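Local coordinates for aromatic amino acid aminotransferase I (Candida albicans WO-1, PDB 6HNU), which probably catalyses the pyridoxal phosphate-dependent transfer of amino groups from aromatic L-amino acids to 2-oxoglutarate, giving aromatic oxo-acids and L-glutamate, at residues Glu162-Ser167 with Val183-Phe188; Thr212-Gln217 with Glu245-Tyr250. All blocks are in the same frame, centred on the assembly; numbering follows the deposited sequence.

Contact 1. Residues Glu162-Ser167 with Val183-Phe188; sequences EEYTFS and VTMDEF. With PLP (pyridoxal-5'-phosphate), chain I; PHE (phenylalanine), chain J.
Glu162 and Val183 form a parallel bridge where strands 158-162 and 179-186 of the large mixed sheet run side by side, and beyond it side chains take over the pairing. The last backbone link is weak: Glu163 N donates to Val183 O at 3.0 Å. Glu163 then turns its carboxylate onto the neighbouring strand, and Met185 N donates to Glu163 OE1 at 2.8 Å in an almost straight bond (174°). With CG wedged between the backbone N and the carbonyl carbon (chi1 74°) and the rest of the side chain extended, OE1 reaches past Thr184 CA to that amide. A water donates to the same oxygen, lying 2.7 Å from Glu163 OE1, and also donates to Met185 O, so one carboxylate oxygen grips both polar backbone atoms of Met185, directly or through solvent.

The two strands belong to a beta-alpha-beta crossover through helix 167-175, a unit repeated in the sheet of this aminotransferase family. In this crossover, the first torsion of Met185 (chi1 -61°) and an extended second one bring SD to 3.8 Å from Glu162 CB, and the bend at chi3 swings CE toward Glu162 CB as well. The same sulfur meets the edge of the Tyr164 ring, 4.5 Å from Tyr164 CD1. Glu162 sends its carboxylate away from Met185, to Thr212 OG1, Ile213 N and Gln217 NE2.

Further along, Phe166, at the N-cap position of the helix, lays a ring face against the cofactor, with PLP C3 3.4 Å above the plane and offset toward the rim. Phe166 CZ is 3.4 Å from the nitrogen of the bound phenylalanine, itself at bonding distance from PLP C4A. At the far end of 183-188, Asp186 OD1 accepts from Phe188 N in an Asx turn and also forms a salt bridge with Arg228.

Contact 2. Residues Thr212-Gln217 with Glu245-Tyr250; sequences TICTGQ and EDEPYY. With PLP (pyridoxal-5'-phosphate), chain I.
Thr215 and Glu247 set their side chains at about a right angle, and the glutamate carboxylate closes on the threonine with both oxygens. Thr215 OG1 donates to the syn lone pair of Glu247 OE1 at 2.6 Å, while Thr215 N donates to the syn side of Glu247 OE2 at 2.9 Å. A bend at chi2 (-72°) folds the carboxylate back to make this two-pronged grip. Arg229 is a further partner of Thr215 OG1. A water donates to Glu247 OE2 at 2.7 Å and to Thr215 O, and accepts from Tyr249 N, tying the carboxylate to the backbone of both segments.

Tyr249 turns a ring edge toward Thr215 O and Ile213, with Ile213 CG2 4.1 Å from Tyr249 CD2, and has Pro248 CG over one face. Its phenol points into the active site, where PLP O3 donates to Tyr249 OH at 2.6 Å. The ring nitrogen of the cofactor is met by Asp246, whose OD2 lies 2.8 Å from PLP N1 and is held by Tyr211 OH; an aspartate at this nitrogen is a hallmark of the family. Ile213 CD1 presses on the cofactor methyl, 3.2 Å from PLP C2A.

Earlier in both segments, Asp246 N donates to Thr212 O at 3.0 Å, continuing the parallel pairing of Thr212 with Glu245. Strand 242-246 runs between 209-212 and 292-297, where Glu245 forms a salt bridge with Arg294, and Phe283 of helix 283-286 packs on Thr212 and Cys214.

In the fold
From the N terminus, the chain first completes contact 1: strand 158-162 leads through helix 167-175 to strand 179-186, which returns beside it. Strand 209-212 is laid on the other side of 158-162, and helix 226-239 then carries the chain to strand 242-246, closing contact 2. The two loops follow in series, neither enclosing nor crossing the other. They nevertheless touch side by side, since Tyr164 O is hydrogen-bonded to Gln217 NE2 and Met185 packs on Gln217. Together the contacts join four adjacent parallel strands. The loops after strands 158-162, 209-212 and 242-246 reach the same cofactor, an example of an active site built at the C-terminal ends of parallel strands in a mixed sheet.

Contact 1. Residues Glu162-Ser167 with Val183-Phe188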
loop_
_atom_site.group_PDB
_atom_site.type_symbol
_atom_site.label_atom_id
_atom_site.label_comp_id
_atom_site.label_asym_id
_atom_site.label_seq_id
_atom_site.Cartn_x
_atom_site.Cartn_y
_atom_site.Cartn_z
ATOM N N GLU B 162 -19.517 12.045 -9.623
ATOM C CA GLU B 162 -20.412 11.715 -10.749
ATOM C C GLU B 162 -21.605 10.925 -10.192
ATOM O O GLU B 162 -21.406 10.051 -9.338
ATOM C CB GLU B 162 -19.626 11.019 -11.861
ATOM C CG GLU B 162 -18.669 12.001 -12.507
ATOM C CD GLU B 162 -17.431 11.442 -13.178
ATOM O OE1 GLU B 162 -16.891 10.442 -12.691
ATOM O OE2 GLU B 162 -16.978 12.095 -14.135
ATOM N N GLU B 163 -22.824 11.208 -10.654
ATOM C CA GLU B 163 -24.020 10.604 -10.010
ATOM C C GLU B 163 -24.033 9.095 -10.233
ATOM O O GLU B 163 -24.663 8.432 -9.431
ATOM C CB GLU B 163 -25.340 11.226 -10.469
ATOM C CG GLU B 163 -25.750 10.821 -11.865
ATOM C CD GLU B 163 -27.101 11.371 -12.315
ATOM O OE1 GLU B 163 -27.128 12.021 -13.354
ATOM O OE2 GLU B 163 -28.085 11.117 -11.651
ATOM N N TYR B 164 -23.351 8.567 -11.255
ATOM C CA TYR B 164 -22.989 7.142 -11.398
ATOM C C TYR B 164 -21.471 7.062 -11.427
ATOM O O TYR B 164 -20.863 7.756 -12.252
ATOM C CB TYR B 164 -23.524 6.478 -12.660
ATOM C CG TYR B 164 -25.024 6.515 -12.734
ATOM C CD1 TYR B 164 -25.675 7.616 -13.258
ATOM C CD2 TYR B 164 -25.781 5.518 -12.174
ATOM C CE1 TYR B 164 -27.060 7.712 -13.261
ATOM C CE2 TYR B 164 -27.171 5.554 -12.226
ATOM C CZ TYR B 164 -27.811 6.666 -12.758
ATOM O OH TYR B 164 -29.173 6.767 -12.782
ATOM N N THR B 165 -20.898 6.315 -10.496
ATOM C CA THR B 165 -19.411 6.298 -10.379
ATOM C C THR B 165 -18.933 4.963 -9.801
ATOM O O THR B 165 -19.745 4.034 -9.624
ATOM C CB THR B 165 -18.952 7.524 -9.579
ATOM O OG1 THR B 165 -17.533 7.617 -9.788
ATOM C CG2 THR B 165 -19.332 7.471 -8.119
ATOM N N PHE B 166 -17.641 4.884 -9.476
ATOM C CA PHE B 166 -16.920 3.658 -9.090
ATOM C C PHE B 166 -17.294 3.264 -7.661
ATOM O O PHE B 166 -17.155 4.100 -6.778
ATOM C CB PHE B 166 -15.434 3.970 -9.255
ATOM C CG PHE B 166 -14.486 2.833 -9.028
ATOM C CD1 PHE B 166 -14.847 1.532 -9.341
ATOM C CD2 PHE B 166 -13.214 3.088 -8.523
ATOM C CE1 PHE B 166 -13.938 0.501 -9.184
ATOM C CE2 PHE B 166 -12.322 2.049 -8.325
ATOM C CZ PHE B 166 -12.682 0.759 -8.666
ATOM N N SER B 167 -17.833 2.070 -7.434
ATOM C CA SER B 167 -18.312 1.634 -6.094
ATOM C C SER B 167 -17.201 1.700 -5.032
ATOM O O SER B 167 -17.495 2.187 -3.937
ATOM C CB SER B 167 -18.946 0.267 -6.165
ATOM O OG SER B 167 -20.124 0.336 -6.971
ATOM N N VAL B 183 -23.432 14.583 -8.801
ATOM C CA VAL B 183 -23.465 15.626 -9.845
ATOM C C VAL B 183 -24.152 15.017 -11.073
ATOM O O VAL B 183 -23.739 13.939 -11.501
ATOM C CB VAL B 183 -22.035 16.113 -10.153
ATOM C CG1 VAL B 183 -22.001 17.108 -11.300
ATOM C CG2 VAL B 183 -21.375 16.698 -8.905
ATOM N N THR B 184 -25.150 15.708 -11.628
ATOM C CA THR B 184 -26.040 15.163 -12.665
ATOM C C THR B 184 -25.250 15.005 -13.972
ATOM O O THR B 184 -24.410 15.910 -14.301
ATOM C CB THR B 184 -27.306 16.000 -12.814
ATOM O OG1 THR B 184 -27.943 15.970 -11.530
ATOM C CG2 THR B 184 -28.171 15.456 -13.931
ATOM N N MET B 185 -25.462 13.856 -14.609
ATOM C CA MET B 185 -24.807 13.473 -15.876
ATOM C C MET B 185 -25.852 13.345 -16.986
ATOM O O MET B 185 -27.035 13.088 -16.692
ATOM C CB MET B 185 -24.081 12.140 -15.758
ATOM C CG MET B 185 -22.987 12.165 -14.722
ATOM S SD MET B 185 -22.450 10.520 -14.342
ATOM C CE MET B 185 -21.177 10.250 -15.577
ATOM N N ASP B 186 -25.394 13.470 -18.218
ATOM C CA ASP B 186 -26.130 12.929 -19.380
ATOM C C ASP B 186 -25.222 11.842 -19.972
ATOM O O ASP B 186 -24.304 11.385 -19.275
ATOM C CB ASP B 186 -26.555 14.058 -20.324
ATOM C CG ASP B 186 -25.405 14.797 -21.004
ATOM O OD1 ASP B 186 -24.226 14.367 -20.847
ATOM O OD2 ASP B 186 -25.683 15.843 -21.632
ATOM N N GLU B 187 -25.510 11.364 -21.164
ATOM C CA GLU B 187 -24.743 10.245 -21.752
ATOM C C GLU B 187 -23.315 10.711 -22.069
ATOM O O GLU B 187 -22.506 9.856 -22.335
ATOM C CB GLU B 187 -25.433 9.680 -22.988
ATOM C CG GLU B 187 -25.488 10.649 -24.150
ATOM C CD GLU B 187 -26.810 11.368 -24.334
ATOM O OE1 GLU B 187 -27.350 11.938 -23.323
ATOM O OE2 GLU B 187 -27.279 11.377 -25.505
ATOM N N PHE B 188 -23.009 11.997 -22.002
ATOM C CA PHE B 188 -21.637 12.502 -22.303
ATOM C C PHE B 188 -20.901 12.898 -21.022
ATOM O O PHE B 188 -19.824 13.488 -21.164
ATOM C CB PHE B 188 -21.693 13.665 -23.300
ATOM C CG PHE B 188 -22.446 13.327 -24.563
ATOM C CD1 PHE B 188 -21.968 12.355 -25.430
ATOM C CD2 PHE B 188 -23.666 13.917 -24.832
ATOM C CE1 PHE B 188 -22.661 12.051 -26.598
ATOM C CE2 PHE B 188 -24.364 13.601 -25.989
ATOM C CZ PHE B 188 -23.869 12.655 -26.854
HETATM N N1 PLP I . -10.190 4.135 -10.212
HETATM C C2 PLP I . -11.191 3.789 -11.026
HETATM C C2A PLP I . -12.235 4.800 -11.345
HETATM C C3 PLP I . -11.273 2.508 -11.569
HETATM O O3 PLP I . -12.361 2.200 -12.339
HETATM C C4 PLP I . -10.285 1.561 -11.231
HETATM C C4A PLP I . -10.369 0.203 -11.763
HETATM C C5 PLP I . -9.221 1.953 -10.407
HETATM C C6 PLP I . -9.235 3.230 -9.907
HETATM C C5A PLP I . -8.171 0.972 -9.946
HETATM O O4P PLP I . -6.838 1.536 -10.087
HETATM P P PLP I . -5.547 0.845 -9.588
HETATM O O1P PLP I . -4.494 1.785 -10.131
HETATM O O2P PLP I . -5.527 -0.576 -10.218
HETATM O O3P PLP I . -5.608 0.791 -8.063
HETATM N N PHE J . -11.535 -0.565 -11.545
HETATM C CA PHE J . -11.564 -2.048 -11.386
HETATM C C PHE J . -13.034 -2.489 -11.331
HETATM O O PHE J . -13.773 -2.264 -12.304
HETATM C CB PHE J . -10.729 -2.460 -10.170
HETATM C CG PHE J . -11.040 -3.820 -9.606
HETATM C CD1 PHE J . -11.222 -4.915 -10.443
HETATM C CD2 PHE J . -11.148 -4.004 -8.235
HETATM C CE1 PHE J . -11.521 -6.164 -9.915
HETATM C CE2 PHE J . -11.442 -5.253 -7.710
HETATM C CZ PHE J . -11.619 -6.333 -8.550
HETATM O OXT PHE J . -13.513 -3.053 -10.335
HETATM O O HOH W 1 -28.312 10.858 -15.526
#

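Contact 2. Residues Thr212-Gln217 with Glu245-Tyr250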
loop_
_atom_site.group_PDB
_atom_site.type_symbol
_atom_site.label_atom_id
_atom_site.label_comp_id
_atom_site.label_asym_id
_atom_site.label_seq_id
_atom_site.Cartn_x
_atom_site.Cartn_y
_atom_site.Cartn_z
ATOM N N THR B 212 -13.749 12.943 -10.426
ATOM C CA THR B 212 -14.174 12.657 -11.802
ATOM C C THR B 212 -13.307 11.564 -12.408
ATOM O O THR B 212 -12.075 11.676 -12.419
ATOM C CB THR B 212 -14.257 13.945 -12.642
ATOM O OG1 THR B 212 -14.668 13.582 -13.950
ATOM C CG2 THR B 212 -12.961 14.719 -12.762
ATOM N N ILE B 213 -13.958 10.570 -12.982
ATOM C CA ILE B 213 -13.266 9.605 -13.876
ATOM C C ILE B 213 -13.558 10.090 -15.287
ATOM O O ILE B 213 -14.472 9.547 -15.941
ATOM C CB ILE B 213 -13.773 8.183 -13.586
ATOM C CG1 ILE B 213 -13.790 7.886 -12.087
ATOM C CG2 ILE B 213 -12.954 7.170 -14.354
ATOM C CD1 ILE B 213 -14.729 6.773 -11.665
ATOM N N CYS B 214 -12.826 11.106 -15.755
ATOM C CA CYS B 214 -13.356 11.944 -16.829
ATOM C C CYS B 214 -13.129 11.283 -18.194
ATOM O O CYS B 214 -13.803 11.700 -19.120
ATOM C CB CYS B 214 -12.826 13.359 -16.725
ATOM S SG CYS B 214 -11.045 13.477 -16.487
ATOM N N THR B 215 -12.216 10.319 -18.310
ATOM C CA THR B 215 -11.921 9.579 -19.560
ATOM C C THR B 215 -12.332 8.111 -19.428
ATOM O O THR B 215 -11.718 7.374 -18.632
ATOM C CB THR B 215 -10.447 9.711 -19.962
ATOM O OG1 THR B 215 -10.090 11.093 -19.843
ATOM C CG2 THR B 215 -10.204 9.229 -21.373
ATOM N N GLY B 216 -13.324 7.659 -20.194
ATOM C CA GLY B 216 -13.763 6.254 -20.097
ATOM C C GLY B 216 -14.459 6.021 -18.757
ATOM O O GLY B 216 -14.164 4.988 -18.060
ATOM N N GLN B 217 -15.230 7.018 -18.344
ATOM C CA GLN B 217 -15.924 7.122 -17.038
ATOM C C GLN B 217 -16.536 5.759 -16.682
ATOM O O GLN B 217 -17.105 5.122 -17.556
ATOM C CB GLN B 217 -17.006 8.181 -17.116
ATOM C CG GLN B 217 -17.482 8.767 -15.797
ATOM C CD GLN B 217 -18.511 7.946 -15.044
ATOM O OE1 GLN B 217 -19.250 7.139 -15.615
ATOM N NE2 GLN B 217 -18.543 8.149 -13.732
ATOM N N GLU B 245 -8.879 13.967 -10.652
ATOM C CA GLU B 245 -9.115 13.264 -11.924
ATOM C C GLU B 245 -8.452 11.897 -11.731
ATOM O O GLU B 245 -7.216 11.760 -11.733
ATOM C CB GLU B 245 -8.760 14.059 -13.202
ATOM C CG GLU B 245 -7.285 14.363 -13.463
ATOM C CD GLU B 245 -6.974 15.066 -14.780
ATOM O OE1 GLU B 245 -7.863 15.089 -15.678
ATOM O OE2 GLU B 245 -5.770 15.489 -14.977
ATOM N N ASP B 246 -9.305 10.911 -11.547
ATOM C CA ASP B 246 -8.913 9.511 -11.365
ATOM C C ASP B 246 -8.936 8.886 -12.749
ATOM O O ASP B 246 -10.014 8.592 -13.275
ATOM C CB ASP B 246 -9.809 8.844 -10.333
ATOM C CG ASP B 246 -9.532 7.389 -10.117
ATOM O OD1 ASP B 246 -8.484 6.867 -10.647
ATOM O OD2 ASP B 246 -10.373 6.774 -9.412
ATOM N N GLU B 247 -7.761 8.704 -13.328
ATOM C CA GLU B 247 -7.647 8.570 -14.792
ATOM C C GLU B 247 -6.883 7.306 -15.151
ATOM O O GLU B 247 -5.998 7.346 -16.008
ATOM C CB GLU B 247 -7.018 9.868 -15.284
ATOM C CG GLU B 247 -8.036 10.970 -15.426
ATOM C CD GLU B 247 -8.937 10.693 -16.627
ATOM O OE1 GLU B 247 -8.652 11.257 -17.704
ATOM O OE2 GLU B 247 -9.941 9.939 -16.478
ATOM N N PRO B 248 -7.294 6.122 -14.661
ATOM C CA PRO B 248 -6.617 4.879 -15.059
ATOM C C PRO B 248 -6.884 4.504 -16.532
ATOM O O PRO B 248 -6.106 3.748 -17.117
ATOM C CB PRO B 248 -7.186 3.851 -14.096
ATOM C CG PRO B 248 -8.601 4.380 -13.828
ATOM C CD PRO B 248 -8.495 5.888 -13.842
ATOM N N TYR B 249 -7.917 5.067 -17.146
ATOM C CA TYR B 249 -8.340 4.670 -18.509
ATOM C C TYR B 249 -7.904 5.722 -19.536
ATOM O O TYR B 249 -8.322 5.625 -20.687
ATOM C CB TYR B 249 -9.860 4.482 -18.566
ATOM C CG TYR B 249 -10.462 3.576 -17.524
ATOM C CD1 TYR B 249 -10.166 2.228 -17.474
ATOM C CD2 TYR B 249 -11.342 4.071 -16.587
ATOM C CE1 TYR B 249 -10.738 1.390 -16.533
ATOM C CE2 TYR B 249 -11.944 3.251 -15.657
ATOM C CZ TYR B 249 -11.637 1.907 -15.617
ATOM O OH TYR B 249 -12.211 1.058 -14.706
ATOM N N TYR B 250 -7.083 6.715 -19.149
ATOM C CA TYR B 250 -6.690 7.813 -20.055
ATOM C C TYR B 250 -6.121 7.269 -21.365
ATOM O O TYR B 250 -6.415 7.826 -22.399
ATOM C CB TYR B 250 -5.652 8.737 -19.415
ATOM C CG TYR B 250 -5.386 9.969 -20.244
ATOM C CD1 TYR B 250 -6.268 11.039 -20.237
ATOM C CD2 TYR B 250 -4.245 10.070 -21.021
ATOM C CE1 TYR B 250 -6.027 12.185 -20.963
ATOM C CE2 TYR B 250 -3.990 11.204 -21.769
ATOM C CZ TYR B 250 -4.884 12.252 -21.754
ATOM O OH TYR B 250 -4.651 13.357 -22.475
HETATM N N1 PLP I . -10.190 4.135 -10.212
HETATM C C2 PLP I . -11.191 3.789 -11.026
HETATM C C2A PLP I . -12.235 4.800 -11.345
HETATM C C3 PLP I . -11.273 2.508 -11.569
HETATM O O3 PLP I . -12.361 2.200 -12.339
HETATM C C4 PLP I . -10.285 1.561 -11.231
HETATM C C4A PLP I . -10.369 0.203 -11.763
HETATM C C5 PLP I . -9.221 1.953 -10.407
HETATM C C6 PLP I . -9.235 3.230 -9.907
HETATM C C5A PLP I . -8.171 0.972 -9.946
HETATM O O4P PLP I . -6.838 1.536 -10.087
HETATM P P PLP I . -5.547 0.845 -9.588
HETATM O O1P PLP I . -4.494 1.785 -10.131
HETATM O O2P PLP I . -5.527 -0.576 -10.218
HETATM O O3P PLP I . -5.608 0.791 -8.063
HETATM O O HOH W 2 -9.791 7.272 -16.789
#